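Local coordinates for protein pyocin-S2 (PDB 5ODW) that causes breakdown of chromosomal DNA and complete inhibition of lipid synthesis in sensitive cells, as the full-length bacteriocin of which this chain is the N-terminal part, at residues Y128-Y141 with F155-Y167. Sequence-based numbering, arbitrary orientation.
Sequences YTASDFPQKSESMY and FLDRHMSELAKAY
Ser137 OG is gripped by two groups. His159 ND1 lies 2.8 Å from this OG in a hydrogen bond, and Tyr54 OH of helix 47-70 bonds to the same oxygen. Ser137 holds OG anti to its own backbone N (chi1 -178°), which puts the hydroxyl at the edge of the imidazole. The other ring nitrogen, His159 NE2, bonds to Gln144 OE1. Both ring nitrogens therefore have partners, which should limit the rotation of the buried ring. Its two faces are covered as well. Tyr128 directs its edge at one face, with CE1 3.9 Å from His159 CD2 and the planes at 84°. Tyr141 CB covers the opposite face in a CH-pi contact, 3.8 Å from the centroid of the His159 ring. The Tyr141 ring also turns an edge to His159.

These residues lie on an antiparallel helical hairpin, formed by helices 133-148 and 153-204 and a short connection. The axes of the two short segments pass 10.6 Å apart at 171°. His159 is a knob in the hole made by Phe133, Ser137, Met140 and Tyr141. Toward the hairpin turn, Tyr141 CE1 rests 3.8 Å from Phe155 CB, and Tyr141 OH bonds to Gly50 O.

Tyr128 lies in the loop before helix 133-148 and packs against helix 153-204. The Tyr128 ring takes Arg158 CG over one face, 3.9 Å from its centroid, and Met140 CE over the other. Arg158 NH1 makes a 2.8 Å salt bridge to Glu162 OE2. Glu162 OE1 pairs with Arg123, while Arg158 NH2 bonds to the backbone of another protein's chain in the assembly, which also packs on Tyr128.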
loop_
_atom_site.group_PDB
_atom_site.type_symbol
_atom_site.label_atom_id
_atom_site.label_comp_id
_atom_site.label_asym_id
_atom_site.label_seq_id
_atom_site.Cartn_x
_atom_site.Cartn_y
_atom_site.Cartn_z
ATOM N N TYR C 128 -12.176 21.156 23.811
ATOM C CA TYR C 128 -13.085 20.498 24.738
ATOM C C TYR C 128 -13.757 21.441 25.745
ATOM O O TYR C 128 -14.925 21.266 26.074
ATOM C CB TYR C 128 -12.349 19.408 25.509
ATOM C CG TYR C 128 -11.931 18.212 24.690
ATOM C CD1 TYR C 128 -12.873 17.391 24.092
ATOM C CD2 TYR C 128 -10.593 17.885 24.546
ATOM C CE1 TYR C 128 -12.491 16.287 23.358
ATOM C CE2 TYR C 128 -10.205 16.785 23.813
ATOM C CZ TYR C 128 -11.158 15.990 23.224
ATOM O OH TYR C 128 -10.768 14.896 22.497
ATOM N N THR C 129 -13.014 22.420 26.250
ATOM C CA THR C 129 -13.539 23.348 27.254
ATOM C C THR C 129 -14.330 24.535 26.714
ATOM O O THR C 129 -14.879 25.313 27.486
ATOM C CB THR C 129 -12.431 23.897 28.173
ATOM O OG1 THR C 129 -11.691 24.908 27.485
ATOM C CG2 THR C 129 -11.494 22.793 28.614
ATOM N N ALA C 130 -14.397 24.678 25.399
ATOM C CA ALA C 130 -15.124 25.794 24.801
ATOM C C ALA C 130 -16.609 25.729 25.126
ATOM O O ALA C 130 -17.187 24.654 25.238
ATOM C CB ALA C 130 -14.913 25.826 23.297
ATOM N N SER C 131 -17.222 26.896 25.272
ATOM C CA SER C 131 -18.639 26.989 25.595
ATOM C C SER C 131 -19.480 26.356 24.496
ATOM O O SER C 131 -20.499 25.726 24.758
ATOM C CB SER C 131 -19.042 28.450 25.795
ATOM O OG SER C 131 -18.734 29.225 24.656
ATOM N N ASP C 132 -19.044 26.556 23.263
ATOM C CA ASP C 132 -19.717 26.035 22.081
ATOM C C ASP C 132 -19.421 24.567 21.820
ATOM O O ASP C 132 -19.788 24.032 20.782
ATOM C CB ASP C 132 -19.292 26.854 20.861
ATOM C CG ASP C 132 -20.101 26.528 19.624
ATOM O OD1 ASP C 132 -21.179 25.911 19.756
ATOM O OD2 ASP C 132 -19.663 26.898 18.515
ATOM N N PHE C 133 -18.761 23.914 22.767
ATOM C CA PHE C 133 -18.382 22.517 22.607
ATOM C C PHE C 133 -19.547 21.551 22.398
ATOM O O PHE C 133 -19.445 20.639 21.583
ATOM C CB PHE C 133 -17.543 22.060 23.798
ATOM C CG PHE C 133 -17.372 20.574 23.875
ATOM C CD1 PHE C 133 -16.654 19.899 22.911
ATOM C CD2 PHE C 133 -17.927 19.856 24.912
ATOM C CE1 PHE C 133 -16.494 18.534 22.978
ATOM C CE2 PHE C 133 -17.772 18.490 24.986
ATOM C CZ PHE C 133 -17.053 17.828 24.018
ATOM N N PRO C 134 -20.660 21.748 23.116
ATOM C CA PRO C 134 -21.783 20.824 22.935
ATOM C C PRO C 134 -22.272 20.865 21.498
ATOM O O PRO C 134 -22.600 19.835 20.922
ATOM C CB PRO C 134 -22.845 21.394 23.871
ATOM C CG PRO C 134 -22.066 22.082 24.932
ATOM C CD PRO C 134 -20.877 22.672 24.238
ATOM N N GLN C 135 -22.318 22.058 20.932
ATOM C CA GLN C 135 -22.722 22.257 19.535
ATOM C C GLN C 135 -21.764 21.583 18.568
ATOM O O GLN C 135 -22.200 21.007 17.572
ATOM C CB GLN C 135 -22.828 23.764 19.203
ATOM C CG GLN C 135 -23.921 24.513 19.969
ATOM C CD GLN C 135 -23.431 25.129 21.261
ATOM O OE1 GLN C 135 -22.880 26.237 21.288
ATOM N NE2 GLN C 135 -23.682 24.454 22.372
ATOM N N LYS C 136 -20.459 21.640 18.887
ATOM C CA LYS C 136 -19.340 21.176 18.066
ATOM C C LYS C 136 -18.880 19.727 18.313
ATOM O O LYS C 136 -18.193 19.180 17.453
ATOM C CB LYS C 136 -18.150 22.147 18.200
ATOM C CG LYS C 136 -18.461 23.572 17.688
ATOM C CD LYS C 136 -18.176 23.781 16.192
ATOM C CE LYS C 136 -18.799 25.049 15.663
ATOM N NZ LYS C 136 -20.218 24.849 15.257
ATOM N N SER C 137 -19.314 19.087 19.419
ATOM C CA SER C 137 -18.921 17.715 19.800
ATOM C C SER C 137 -19.127 16.627 18.738
ATOM O O SER C 137 -18.190 15.867 18.522
ATOM C CB SER C 137 -19.594 17.282 21.101
ATOM O OG SER C 137 -19.196 15.981 21.506
ATOM N N GLU C 138 -20.307 16.498 18.136
ATOM C CA GLU C 138 -20.515 15.443 17.134
ATOM C C GLU C 138 -19.661 15.589 15.874
ATOM O O GLU C 138 -19.118 14.613 15.370
ATOM C CB GLU C 138 -21.996 15.269 16.781
ATOM C CG GLU C 138 -22.260 14.063 15.892
ATOM C CD GLU C 138 -23.676 13.534 16.001
ATOM O OE1 GLU C 138 -24.040 12.637 15.217
ATOM O OE2 GLU C 138 -24.424 14.007 16.873
ATOM N N SER C 139 -19.554 16.810 15.366
ATOM C CA SER C 139 -18.714 17.098 14.203
ATOM C C SER C 139 -17.221 16.853 14.449
ATOM O O SER C 139 -16.526 16.307 13.602
ATOM C CB SER C 139 -18.922 18.543 13.768
ATOM O OG SER C 139 -20.267 18.934 13.970
ATOM N N MET C 140 -16.749 17.284 15.615
ATOM C CA MET C 140 -15.360 17.129 16.082
ATOM C C MET C 140 -14.972 15.649 16.249
ATOM O O MET C 140 -13.889 15.250 15.816
ATOM C CB MET C 140 -15.192 17.872 17.419
ATOM C CG MET C 140 -13.775 17.919 17.934
ATOM S SD MET C 140 -13.699 18.439 19.660
ATOM C CE MET C 140 -12.032 17.938 20.065
ATOM N N TYR C 141 -15.859 14.856 16.894
ATOM C CA TYR C 141 -15.710 13.424 17.160
ATOM C C TYR C 141 -15.531 12.640 15.864
ATOM O O TYR C 141 -14.576 11.871 15.733
ATOM C CB TYR C 141 -16.920 12.915 17.969
ATOM C CG TYR C 141 -16.994 11.419 18.221
ATOM C CD1 TYR C 141 -16.262 10.827 19.248
ATOM C CD2 TYR C 141 -17.894 10.618 17.520
ATOM C CE1 TYR C 141 -16.376 9.464 19.527
ATOM C CE2 TYR C 141 -18.020 9.259 17.794
ATOM C CZ TYR C 141 -17.267 8.687 18.806
ATOM O OH TYR C 141 -17.400 7.347 19.086
ATOM N N PHE C 155 -11.900 8.494 22.340
ATOM C CA PHE C 155 -12.548 9.716 21.863
ATOM C C PHE C 155 -13.902 9.890 22.497
ATOM O O PHE C 155 -14.190 10.974 23.027
ATOM C CB PHE C 155 -12.685 9.710 20.325
ATOM C CG PHE C 155 -11.355 9.592 19.638
ATOM C CD1 PHE C 155 -10.476 10.676 19.595
ATOM C CD2 PHE C 155 -10.946 8.384 19.086
ATOM C CE1 PHE C 155 -9.220 10.558 18.993
ATOM C CE2 PHE C 155 -9.692 8.269 18.476
ATOM C CZ PHE C 155 -8.841 9.359 18.428
ATOM N N LEU C 156 -14.725 8.812 22.444
ATOM C CA LEU C 156 -16.065 8.741 22.987
ATOM C C LEU C 156 -16.063 9.025 24.490
ATOM O O LEU C 156 -16.878 9.831 24.939
ATOM C CB LEU C 156 -16.674 7.368 22.651
ATOM C CG LEU C 156 -18.071 7.035 23.188
ATOM C CD1 LEU C 156 -19.143 7.970 22.624
ATOM C CD2 LEU C 156 -18.417 5.610 22.874
ATOM N N ASP C 157 -15.124 8.410 25.253
ATOM C CA ASP C 157 -15.016 8.608 26.694
ATOM C C ASP C 157 -14.657 10.049 27.023
ATOM O O ASP C 157 -15.259 10.634 27.926
ATOM C CB ASP C 157 -14.022 7.616 27.318
ATOM C CG ASP C 157 -14.581 6.213 27.562
ATOM O OD1 ASP C 157 -15.813 6.023 27.399
ATOM O OD2 ASP C 157 -13.785 5.304 27.952
ATOM N N ARG C 158 -13.730 10.643 26.242
ATOM C CA ARG C 158 -13.314 12.037 26.414
ATOM C C ARG C 158 -14.452 13.013 26.113
ATOM O O ARG C 158 -14.694 13.898 26.923
ATOM C CB ARG C 158 -12.039 12.357 25.606
ATOM C CG ARG C 158 -11.433 13.725 25.942
ATOM C CD ARG C 158 -10.150 13.666 26.761
ATOM N NE ARG C 158 -9.376 14.910 26.626
ATOM C CZ ARG C 158 -9.291 15.854 27.559
ATOM N NH1 ARG C 158 -9.893 15.693 28.732
ATOM N NH2 ARG C 158 -8.588 16.958 27.333
ATOM N N HIS C 159 -15.151 12.849 24.965
ATOM C CA HIS C 159 -16.265 13.727 24.573
ATOM C C HIS C 159 -17.402 13.701 25.592
ATOM O O HIS C 159 -17.984 14.747 25.863
ATOM C CB HIS C 159 -16.797 13.397 23.166
ATOM C CG HIS C 159 -16.034 14.033 22.043
ATOM N ND1 HIS C 159 -16.586 15.044 21.276
ATOM C CD2 HIS C 159 -14.814 13.732 21.545
ATOM C CE1 HIS C 159 -15.675 15.344 20.363
ATOM N NE2 HIS C 159 -14.598 14.580 20.482
ATOM N N MET C 160 -17.700 12.518 26.170
ATOM C CA MET C 160 -18.783 12.365 27.152
ATOM C C MET C 160 -18.387 12.949 28.519
ATOM O O MET C 160 -19.169 13.710 29.086
ATOM C CB MET C 160 -19.316 10.914 27.231
ATOM C CG MET C 160 -19.917 10.339 25.903
ATOM S SD MET C 160 -21.241 11.202 24.978
ATOM C CE MET C 160 -20.322 12.209 23.911
ATOM N N SER C 161 -17.159 12.666 29.015
ATOM C CA SER C 161 -16.627 13.252 30.264
ATOM C C SER C 161 -16.604 14.790 30.192
ATOM O O SER C 161 -16.983 15.450 31.155
ATOM C CB SER C 161 -15.228 12.720 30.579
ATOM O OG SER C 161 -15.238 11.317 30.802
ATOM N N GLU C 162 -16.205 15.345 29.030
ATOM C CA GLU C 162 -16.126 16.781 28.728
ATOM C C GLU C 162 -17.507 17.443 28.591
ATOM O O GLU C 162 -17.615 18.647 28.813
ATOM C CB GLU C 162 -15.276 17.029 27.460
ATOM C CG GLU C 162 -13.777 16.821 27.642
ATOM C CD GLU C 162 -13.060 17.792 28.565
ATOM O OE1 GLU C 162 -13.483 18.970 28.651
ATOM O OE2 GLU C 162 -12.061 17.372 29.193
ATOM N N LEU C 163 -18.545 16.674 28.209
ATOM C CA LEU C 163 -19.928 17.135 28.087
ATOM C C LEU C 163 -20.637 16.973 29.419
ATOM O O LEU C 163 -21.592 17.697 29.685
ATOM C CB LEU C 163 -20.682 16.374 26.986
ATOM C CG LEU C 163 -20.177 16.581 25.556
ATOM C CD1 LEU C 163 -20.896 15.681 24.605
ATOM C CD2 LEU C 163 -20.373 18.005 25.102
ATOM N N ALA C 164 -20.174 16.020 30.265
ATOM C CA ALA C 164 -20.712 15.816 31.613
ATOM C C ALA C 164 -20.363 17.088 32.397
ATOM O O ALA C 164 -21.253 17.678 33.003
ATOM C CB ALA C 164 -20.082 14.586 32.270
ATOM N N LYS C 165 -19.122 17.561 32.270
ATOM C CA LYS C 165 -18.673 18.817 32.890
ATOM C C LYS C 165 -19.367 20.084 32.334
ATOM O O LYS C 165 -19.732 20.974 33.092
ATOM C CB LYS C 165 -17.156 18.943 32.781
ATOM C CG LYS C 165 -16.398 18.004 33.702
ATOM C CD LYS C 165 -14.921 17.980 33.363
ATOM C CE LYS C 165 -14.139 17.114 34.337
ATOM N NZ LYS C 165 -13.860 17.812 35.620
ATOM N N ALA C 166 -19.524 20.157 31.013
ATOM C CA ALA C 166 -20.233 21.250 30.324
ATOM C C ALA C 166 -21.672 21.436 30.857
ATOM O O ALA C 166 -22.102 22.555 31.164
ATOM C CB ALA C 166 -20.262 20.969 28.827
ATOM N N TYR C 167 -22.401 20.320 30.957
ATOM C CA TYR C 167 -23.757 20.273 31.465
ATOM C C TYR C 167 -23.777 20.494 32.976
ATOM O O TYR C 167 -24.762 21.031 33.477
ATOM C CB TYR C 167 -24.459 18.952 31.066
ATOM C CG TYR C 167 -24.776 18.817 29.588
ATOM C CD1 TYR C 167 -25.115 19.929 28.821
ATOM C CD2 TYR C 167 -24.788 17.571 28.969
ATOM C CE1 TYR C 167 -25.402 19.812 27.462
ATOM C CE2 TYR C 167 -25.080 17.441 27.610
ATOM C CZ TYR C 167 -25.386 18.566 26.864
ATOM O OH TYR C 167 -25.671 18.466 25.533
#